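Local atomic coordinates of transcriptional regulator, ROK family (Vibrio cholerae O1 biovar eltor, PDB entry 1Z05), a protein that probably binds DNA to regulate transcription, as a zinc-containing member of the ROK family homologous to E. coli Mlc and linked to carbohydrate metabolism. Residues A[106-111]-A[168-173]; A[221-226]-A[410-415]; A[120-125]-A[135-140]. One frame throughout, in Å; residues are numbered along the deposited sequence.

Contact 1: residues A[106-111]-A[168-173]; sequences LGWQFL and RVTSIA
The guanidinium of R168 lies over one face of the W108 indole, in one of the arginine's two conformers. The planes are 23° apart and CZ of R168 sits 3.7 Å from the centroid of the five-membered ring of W108, a cation-pi stack. A bend at chi3 (-70°) turns the arginine's end onto the ring, while CD of R168 lies 3.9 Å from the centroid of the six-membered ring of W108, a CH-pi contact. CG2 of T170 meets the indole obliquely, 3.4 Å from CE3 of W108, and NE1 is held by the carbonyl of H81. G107 precedes the indole with a positive phi (107°), well suited to a residue without a side chain.

Strands 108-116 and 168-176 run parallel as first and fourth strands of a five-stranded sheet, ordered 3-2-1-4-5 as in the ribonuclease H-like (ASKHA) fold of ROK proteins. Pairing begins with R168 N on G107 O and continues with Q109 N on R168 O, 2.8 Å apart. A beta bulge then inserts one extra residue into 168-173, and T170 N reaches Q109 O at 2.8 Å. Beyond it A173 N bonds L111 O (2.8 Å). Branched I172 and L111 lie side by side, CG1 of I172 being 3.8 Å from CB of L111, on the face that helix 144-161 packs against. Compact S171 fits beside F110, its OG 3.4 Å from CB of F110.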
loop_
_atom_site.group_PDB
_atom_site.type_symbol
_atom_site.label_atom_id
_atom_site.label_comp_id
_atom_site.label_asym_id
_atom_site.label_seq_id
_atom_site.Cartn_x
_atom_site.Cartn_y
_atom_site.Cartn_z
ATOM N N LEU A 106 -27.864 19.577 3.877
ATOM C CA LEU A 106 -28.334 20.586 4.815
ATOM C C LEU A 106 -29.141 19.945 5.941
ATOM O O LEU A 106 -30.132 19.253 5.691
ATOM C CB LEU A 106 -29.149 21.671 4.089
ATOM C CG LEU A 106 -29.291 23.025 4.786
ATOM C CD1 LEU A 106 -27.934 23.717 4.975
ATOM C CD2 LEU A 106 -30.248 23.939 4.020
ATOM N N GLY A 107 -28.681 20.162 7.169
ATOM C CA GLY A 107 -29.272 19.550 8.350
ATOM C C GLY A 107 -28.408 18.453 8.935
ATOM O O GLY A 107 -28.517 18.138 10.127
ATOM N N TRP A 108 -27.553 17.864 8.102
ATOM C CA TRP A 108 -26.660 16.796 8.542
ATOM C C TRP A 108 -25.317 17.366 8.954
ATOM O O TRP A 108 -24.767 18.244 8.282
ATOM C CB TRP A 108 -26.406 15.795 7.420
ATOM C CG TRP A 108 -27.608 15.068 6.936
ATOM C CD1 TRP A 108 -28.217 15.216 5.726
ATOM C CD2 TRP A 108 -28.316 14.030 7.618
ATOM N NE1 TRP A 108 -29.269 14.348 5.616
ATOM C CE2 TRP A 108 -29.354 13.605 6.764
ATOM C CE3 TRP A 108 -28.172 13.415 8.869
ATOM C CZ2 TRP A 108 -30.261 12.604 7.123
ATOM C CZ3 TRP A 108 -29.079 12.414 9.231
ATOM C CH2 TRP A 108 -30.112 12.024 8.359
ATOM N N GLN A 109 -24.778 16.822 10.037
ATOM C CA GLN A 109 -23.551 17.316 10.620
ATOM C C GLN A 109 -22.701 16.155 11.129
ATOM O O GLN A 109 -23.151 15.013 11.175
ATOM C CB GLN A 109 -23.880 18.259 11.784
ATOM C CG GLN A 109 -24.758 19.461 11.405
ATOM C CD GLN A 109 -25.230 20.223 12.612
ATOM O OE1 GLN A 109 -25.365 19.655 13.685
ATOM N NE2 GLN A 109 -25.486 21.519 12.445
ATOM N N PHE A 110 -21.465 16.461 11.509
ATOM C CA PHE A 110 -20.618 15.521 12.234
ATOM C C PHE A 110 -19.663 16.316 13.125
ATOM O O PHE A 110 -19.435 17.504 12.889
ATOM C CB PHE A 110 -19.849 14.596 11.263
ATOM C CG PHE A 110 -18.895 15.318 10.328
ATOM C CD1 PHE A 110 -17.584 15.574 10.714
ATOM C CD2 PHE A 110 -19.308 15.708 9.054
ATOM C CE1 PHE A 110 -16.686 16.227 9.857
ATOM C CE2 PHE A 110 -18.422 16.343 8.178
ATOM C CZ PHE A 110 -17.114 16.612 8.580
ATOM N N LEU A 111 -19.132 15.658 14.152
ATOM C CA LEU A 111 -18.072 16.213 14.972
ATOM C C LEU A 111 -16.731 15.718 14.472
ATOM O O LEU A 111 -16.585 14.544 14.103
ATOM C CB LEU A 111 -18.219 15.778 16.436
ATOM C CG LEU A 111 -19.319 16.331 17.330
ATOM C CD1 LEU A 111 -18.993 15.924 18.771
ATOM C CD2 LEU A 111 -19.424 17.839 17.219
ATOM N N ARG A 168 -28.624 17.223 13.035
ATOM C CA ARG A 168 -28.511 15.779 12.866
ATOM C C ARG A 168 -27.039 15.370 12.811
ATOM O O ARG A 168 -26.433 15.340 11.742
ATOM C CB ARG A 168 -29.251 15.326 11.601
ATOM C CG ARG A 168 -30.681 15.858 11.479
ATOM C CD ARG A 168 -31.364 15.396 10.194
ATOM N NE ARG A 168 -30.806 16.019 8.992
ATOM C CZ ARG A 168 -31.483 16.225 7.864
ATOM N NH1 ARG A 168 -30.882 16.795 6.830
ATOM N NH2 ARG A 168 -32.761 15.871 7.768
ATOM N N VAL A 169 -26.470 15.075 13.978
ATOM C CA VAL A 169 -25.058 14.686 14.079
ATOM C C VAL A 169 -24.937 13.199 13.759
ATOM O O VAL A 169 -25.513 12.362 14.447
ATOM C CB VAL A 169 -24.493 14.979 15.484
ATOM C CG1 VAL A 169 -22.969 14.769 15.506
ATOM C CG2 VAL A 169 -24.858 16.404 15.919
ATOM N N THR A 170 -24.190 12.872 12.714
ATOM C CA THR A 170 -24.187 11.505 12.192
ATOM C C THR A 170 -23.063 10.644 12.741
ATOM O O THR A 170 -23.145 9.414 12.715
ATOM C CB THR A 170 -24.011 11.519 10.679
ATOM O OG1 THR A 170 -22.766 12.147 10.375
ATOM C CG2 THR A 170 -25.139 12.291 10.009
ATOM N N SER A 171 -22.002 11.288 13.206
ATOM C CA SER A 171 -20.738 10.596 13.468
ATOM C C SER A 171 -19.732 11.518 14.145
ATOM O O SER A 171 -19.922 12.738 14.193
ATOM C CB SER A 171 -20.138 10.092 12.145
ATOM O OG SER A 171 -20.014 11.165 11.224
ATOM N N ILE A 172 -18.654 10.915 14.640
ATOM C CA ILE A 172 -17.542 11.624 15.249
ATOM C C ILE A 172 -16.242 11.102 14.643
ATOM O O ILE A 172 -16.024 9.894 14.564
ATOM C CB ILE A 172 -17.524 11.445 16.797
ATOM C CG1 ILE A 172 -18.731 12.153 17.428
ATOM C CG2 ILE A 172 -16.215 11.978 17.402
ATOM C CD1 ILE A 172 -19.018 11.797 18.882
ATOM N N ALA A 173 -15.401 12.024 14.188
ATOM C CA ALA A 173 -14.054 11.694 13.755
ATOM C C ALA A 173 -13.054 12.280 14.744
ATOM O O ALA A 173 -13.250 13.383 15.259
ATOM C CB ALA A 173 -13.812 12.219 12.332
#

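Contact 2: residues A[221-226]-A[410-415]; sequences WALAEK and AALIKQ
L223 and A411 form the centre of an apolar contact between helices 217-228 and 407-418. L223 has CG anti to its own nitrogen (chi1 -173°), which carries the isobutyl group out across the gap until CG lies 3.8 Å from CB of A411. The A411 methyl presses in turn against the backbone of the first helix, its CB 3.4 Å from N of A224, and the two alanine methyls meet with their CB atoms 3.9 Å apart. Alanine suits both places: with nothing beyond CB, the helix segments approach to 8.6 Å between axes while crossing at 64°. The remaining apolar contacts belong to one branch of the leucine. CD2 of L223 is 4.0 Å from CB of Q415 and, more loosely, 4.3 Å from CD2 of L412. Helix 407-418 lies between helix 217-228 and the first sheet, where L412 and I413 touch strands 168-176 and 212-216, I413 packing on S171 and A173 of the former.

Contacts with polar backbone atoms are few and not bonding. CD2 of L223 rests 3.6 Å from the carbonyl O of A411, an oxygen already taken by the N-H of Q415 one turn on.

Hydrogen bonds lie within the helices or on their outer sides. NE1 of W221 donates to OE2 of E225 (3.0 Å). E225 stands one turn after W221, and both side chains leave the helix on the side away from 410-415. The E225 carboxylate also receives the backbone N-H groups of H230, R400 and F401, which together satisfy a buried acid. K414 reaches D49 in a salt bridge.

With no hydrogen bond or ion pair passing between the two segments, their association rests on apolar packing, chiefly of L223 against the two alanines, and the charged groups find their partners in other directions.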
loop_
_atom_site.group_PDB
_atom_site.type_symbol
_atom_site.label_atom_id
_atom_site.label_comp_id
_atom_site.label_asym_id
_atom_site.label_seq_id
_atom_site.Cartn_x
_atom_site.Cartn_y
_atom_site.Cartn_z
ATOM N N TRP A 221 -4.668 13.462 7.278
ATOM C CA TRP A 221 -4.353 14.689 6.575
ATOM C C TRP A 221 -4.062 14.420 5.084
ATOM O O TRP A 221 -4.534 15.150 4.217
ATOM C CB TRP A 221 -3.190 15.388 7.286
ATOM C CG TRP A 221 -2.715 16.681 6.725
ATOM C CD1 TRP A 221 -3.335 17.482 5.794
ATOM C CD2 TRP A 221 -1.509 17.354 7.092
ATOM N NE1 TRP A 221 -2.563 18.591 5.538
ATOM C CE2 TRP A 221 -1.440 18.542 6.325
ATOM C CE3 TRP A 221 -0.467 17.060 7.984
ATOM C CZ2 TRP A 221 -0.366 19.443 6.432
ATOM C CZ3 TRP A 221 0.602 17.959 8.089
ATOM C CH2 TRP A 221 0.637 19.136 7.319
ATOM N N ALA A 222 -3.313 13.364 4.779
ATOM C CA ALA A 222 -3.082 13.002 3.372
ATOM C C ALA A 222 -4.413 12.748 2.647
ATOM O O ALA A 222 -4.577 13.146 1.498
ATOM C CB ALA A 222 -2.169 11.795 3.263
ATOM N N LEU A 223 -5.352 12.090 3.328
ATOM C CA LEU A 223 -6.714 11.894 2.797
ATOM C C LEU A 223 -7.486 13.191 2.581
ATOM O O LEU A 223 -8.175 13.328 1.568
ATOM C CB LEU A 223 -7.516 10.936 3.691
ATOM C CG LEU A 223 -8.907 10.483 3.208
ATOM C CD1 LEU A 223 -8.827 9.702 1.896
ATOM C CD2 LEU A 223 -9.631 9.664 4.266
ATOM N N ALA A 224 -7.391 14.135 3.524
ATOM C CA ALA A 224 -7.987 15.455 3.350
ATOM C C ALA A 224 -7.412 16.202 2.152
ATOM O O ALA A 224 -8.127 16.919 1.465
ATOM C CB ALA A 224 -7.840 16.309 4.618
ATOM N N GLU A 225 -6.119 16.045 1.906
ATOM C CA GLU A 225 -5.519 16.667 0.734
ATOM C C GLU A 225 -6.070 16.048 -0.562
ATOM O O GLU A 225 -6.317 16.750 -1.532
ATOM C CB GLU A 225 -3.988 16.615 0.803
ATOM C CG GLU A 225 -3.356 17.450 1.948
ATOM C CD GLU A 225 -3.588 18.970 1.847
ATOM O OE1 GLU A 225 -3.715 19.530 0.725
ATOM O OE2 GLU A 225 -3.630 19.615 2.918
ATOM N N LYS A 226 -6.267 14.737 -0.562
ATOM C CA LYS A 226 -6.873 14.024 -1.694
ATOM C C LYS A 226 -8.372 14.344 -1.917
ATOM O O LYS A 226 -8.830 14.457 -3.060
ATOM C CB LYS A 226 -6.654 12.510 -1.515
ATOM C CG LYS A 226 -7.388 11.589 -2.510
ATOM C CD LYS A 226 -6.998 11.864 -3.962
ATOM C CE LYS A 226 -7.879 11.085 -4.940
ATOM N NZ LYS A 226 -7.793 11.682 -6.298
ATOM N N ALA A 410 -12.706 15.340 8.945
ATOM C CA ALA A 410 -13.719 15.543 7.904
ATOM C C ALA A 410 -13.537 14.575 6.731
ATOM O O ALA A 410 -14.514 14.034 6.214
ATOM C CB ALA A 410 -13.715 17.004 7.425
ATOM N N ALA A 411 -12.280 14.344 6.347
ATOM C CA ALA A 411 -11.923 13.405 5.286
ATOM C C ALA A 411 -12.324 11.969 5.605
ATOM O O ALA A 411 -12.789 11.241 4.728
ATOM C CB ALA A 411 -10.435 13.484 5.005
ATOM N N LEU A 412 -12.140 11.562 6.861
ATOM C CA LEU A 412 -12.539 10.232 7.317
ATOM C C LEU A 412 -14.048 10.023 7.137
ATOM O O LEU A 412 -14.486 8.945 6.754
ATOM C CB LEU A 412 -12.199 10.035 8.806
ATOM C CG LEU A 412 -10.734 10.029 9.244
ATOM C CD1 LEU A 412 -10.645 9.776 10.740
ATOM C CD2 LEU A 412 -9.939 8.964 8.478
ATOM N N ILE A 413 -14.818 11.052 7.462
ATOM C CA ILE A 413 -16.286 11.027 7.358
ATOM C C ILE A 413 -16.709 10.998 5.885
ATOM O O ILE A 413 -17.543 10.185 5.492
ATOM C CB ILE A 413 -16.937 12.237 8.101
ATOM C CG1 ILE A 413 -16.640 12.187 9.615
ATOM C CG2 ILE A 413 -18.464 12.326 7.854
ATOM C CD1 ILE A 413 -16.831 10.823 10.261
ATOM N N LYS A 414 -16.128 11.877 5.072
ATOM C CA LYS A 414 -16.434 11.854 3.645
ATOM C C LYS A 414 -16.147 10.470 3.034
ATOM O O LYS A 414 -16.997 9.934 2.319
ATOM C CB LYS A 414 -15.732 12.992 2.893
ATOM C CG LYS A 414 -15.822 12.882 1.376
ATOM C CD LYS A 414 -16.206 14.193 0.727
ATOM C CE LYS A 414 -17.721 14.267 0.538
ATOM N NZ LYS A 414 -18.216 15.645 0.274
ATOM N N GLN A 415 -14.986 9.889 3.336
ATOM C CA GLN A 415 -14.634 8.576 2.792
ATOM C C GLN A 415 -15.528 7.450 3.324
ATOM O O GLN A 415 -15.793 6.484 2.603
ATOM C CB GLN A 415 -13.142 8.262 2.995
ATOM C CG GLN A 415 -12.612 7.074 2.169
ATOM C CD GLN A 415 -12.891 7.196 0.670
ATOM O OE1 GLN A 415 -13.482 6.299 0.066
ATOM N NE2 GLN A 415 -12.466 8.303 0.067
#

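Contact 3: residues A[120-125]-A[135-140]; sequences LTIALH and TKIDIH
The side chains of I122 and I137 cross obliquely on the more tightly packed side of this hairpin and touch at their CD1 methyls, CD1 of I122 lying 3.9 Å from CD1 of I137. Next to them CG1 of I139 comes within 3.8 Å of CB of L120, so the apolar cluster goes on past the last paired residue of the second strand. Helix 144-161 lies against this face: F158 touches I122, and I137 touches R150 and E154. Branched aliphatic residues suit the place, being at ease in extended backbone and filling the space between sheet and helix.

Antiparallel strands 119-126 and 131-138 make up the hairpin at one margin of the first sheet, where 131-138 is the outermost strand of this chain. L120 and I137 form a hydrogen-bonded pair, L120 N to I137 O at 2.7 Å and I137 N to L120 O at 2.7 Å. I122 and T135 form the next such pair: I122 N reaches T135 O at 2.9 Å and T135 N reaches I122 O at 2.9 Å. The hydroxyl of T135, swung between its own nitrogen and carbonyl carbon (chi1 53°), adds a weak bond from OG1 to I122 O at 3.4 Å.

Looser packing marks the opposite face. Between the two bonded pairs T121 faces K136 in a non-hydrogen-bonded pair, joined by little more than OG1 of T121 lying 3.7 Å from CG of K136. The lysine is exposed and fully extended, its first torsion (-172°) leading the charged end away from the first strand; K136 also makes a cation-pi contact with Y119.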
loop_
_atom_site.group_PDB
_atom_site.type_symbol
_atom_site.label_atom_id
_atom_site.label_comp_id
_atom_site.label_asym_id
_atom_site.label_seq_id
_atom_site.Cartn_x
_atom_site.Cartn_y
_atom_site.Cartn_z
ATOM N N LEU A 120 -7.349 19.648 23.256
ATOM C CA LEU A 120 -8.380 18.949 22.514
ATOM C C LEU A 120 -9.170 19.965 21.710
ATOM O O LEU A 120 -9.656 20.954 22.261
ATOM C CB LEU A 120 -9.314 18.187 23.465
ATOM C CG LEU A 120 -10.601 17.600 22.856
ATOM C CD1 LEU A 120 -10.275 16.470 21.868
ATOM C CD2 LEU A 120 -11.566 17.114 23.937
ATOM N N THR A 121 -9.279 19.725 20.409
ATOM C CA THR A 121 -10.108 20.557 19.538
ATOM C C THR A 121 -11.385 19.808 19.167
ATOM O O THR A 121 -11.335 18.653 18.751
ATOM C CB THR A 121 -9.348 21.029 18.279
ATOM O OG1 THR A 121 -8.262 21.875 18.678
ATOM C CG2 THR A 121 -10.276 21.827 17.348
ATOM N N ILE A 122 -12.528 20.457 19.359
ATOM C CA ILE A 122 -13.798 19.880 18.948
ATOM C C ILE A 122 -14.420 20.854 17.962
ATOM O O ILE A 122 -14.568 22.037 18.265
ATOM C CB ILE A 122 -14.761 19.602 20.149
ATOM C CG1 ILE A 122 -14.095 18.660 21.166
ATOM C CG2 ILE A 122 -16.075 18.991 19.644
ATOM C CD1 ILE A 122 -14.843 18.518 22.504
ATOM N N ALA A 123 -14.741 20.365 16.770
ATOM C CA ALA A 123 -15.373 21.200 15.763
ATOM C C ALA A 123 -16.644 20.527 15.283
ATOM O O ALA A 123 -16.696 19.306 15.147
ATOM C CB ALA A 123 -14.430 21.454 14.594
ATOM N N LEU A 124 -17.673 21.327 15.052
ATOM C CA LEU A 124 -18.887 20.848 14.406
ATOM C C LEU A 124 -18.796 21.210 12.929
ATOM O O LEU A 124 -18.546 22.373 12.587
ATOM C CB LEU A 124 -20.123 21.481 15.059
ATOM C CG LEU A 124 -21.504 21.193 14.453
ATOM C CD1 LEU A 124 -21.937 19.752 14.696
ATOM C CD2 LEU A 124 -22.528 22.169 15.024
ATOM N N HIS A 125 -18.986 20.209 12.065
ATOM C CA HIS A 125 -18.944 20.400 10.611
ATOM C C HIS A 125 -20.297 20.083 9.993
ATOM O O HIS A 125 -21.042 19.246 10.522
ATOM C CB HIS A 125 -17.967 19.402 9.969
ATOM C CG HIS A 125 -16.512 19.704 10.166
ATOM N ND1 HIS A 125 -15.895 19.644 11.395
ATOM C CD2 HIS A 125 -15.534 19.973 9.270
ATOM C CE1 HIS A 125 -14.610 19.920 11.255
ATOM N NE2 HIS A 125 -14.366 20.127 9.975
ATOM N N THR A 135 -13.797 24.749 18.895
ATOM C CA THR A 135 -13.272 25.166 20.178
ATOM C C THR A 135 -12.023 24.367 20.482
ATOM O O THR A 135 -11.956 23.166 20.196
ATOM C CB THR A 135 -14.298 24.964 21.315
ATOM O OG1 THR A 135 -14.775 23.608 21.300
ATOM C CG2 THR A 135 -15.474 25.915 21.143
ATOM N N LYS A 136 -11.041 25.051 21.057
ATOM C CA LYS A 136 -9.814 24.428 21.503
ATOM C C LYS A 136 -9.789 24.489 23.027
ATOM O O LYS A 136 -9.964 25.556 23.622
ATOM C CB LYS A 136 -8.612 25.151 20.897
ATOM C CG LYS A 136 -7.267 24.473 21.135
ATOM C CD LYS A 136 -6.158 25.247 20.450
ATOM C CE LYS A 136 -4.790 24.659 20.766
ATOM N NZ LYS A 136 -3.674 25.498 20.242
ATOM N N ILE A 137 -9.578 23.329 23.638
ATOM C CA ILE A 137 -9.631 23.162 25.091
ATOM C C ILE A 137 -8.271 22.667 25.560
ATOM O O ILE A 137 -7.796 21.623 25.104
ATOM C CB ILE A 137 -10.720 22.114 25.480
ATOM C CG1 ILE A 137 -12.094 22.526 24.931
ATOM C CG2 ILE A 137 -10.787 21.919 26.998
ATOM C CD1 ILE A 137 -12.865 21.383 24.248
ATOM N N ASP A 138 -7.646 23.411 26.470
ATOM C CA ASP A 138 -6.380 22.981 27.056
ATOM C C ASP A 138 -6.573 21.804 28.008
ATOM O O ASP A 138 -7.500 21.793 28.823
ATOM C CB ASP A 138 -5.664 24.148 27.742
ATOM C CG ASP A 138 -4.928 25.051 26.748
ATOM O OD1 ASP A 138 -4.570 24.580 25.639
ATOM O OD2 ASP A 138 -4.702 26.235 27.080
ATOM N N ILE A 139 -5.689 20.817 27.879
ATOM C CA ILE A 139 -5.796 19.533 28.563
ATOM C C ILE A 139 -4.495 19.314 29.322
ATOM O O ILE A 139 -3.431 19.241 28.713
ATOM C CB ILE A 139 -6.011 18.371 27.525
ATOM C CG1 ILE A 139 -7.291 18.580 26.694
ATOM C CG2 ILE A 139 -6.014 16.997 28.192
ATOM C CD1 ILE A 139 -8.564 18.799 27.510
ATOM N N HIS A 140 -4.578 19.206 30.643
ATOM C CA HIS A 140 -3.379 19.019 31.456
ATOM C C HIS A 140 -3.276 17.603 32.033
ATOM O O HIS A 140 -2.376 17.303 32.818
ATOM C CB HIS A 140 -3.280 20.112 32.528
ATOM C CG HIS A 140 -3.401 21.499 31.974
ATOM N ND1 HIS A 140 -4.507 22.294 32.184
ATOM C CD2 HIS A 140 -2.568 22.218 31.182
ATOM C CE1 HIS A 140 -4.342 23.449 31.566
ATOM N NE2 HIS A 140 -3.174 23.428 30.949
#

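After the N-terminal helices the chain enters segment 106-111, then turns into the hairpin of contact 3, which closes a loop of only nine residues. Helix 144-161 follows before strand 168-176 comes back to complete contact 1, so contact 3 is nested inside the larger loop. Contact 2 opens later, in series with both, and its 183 intervening residues include the whole second sheet. Contacts 1 and 3 share one sheet and are joined where F110 O probably accepts a hydrogen bond from H125 N. The helix 407-418 of contact 2 lies on that sheet: I413 and A410 touch F110, and A410 reaches H125.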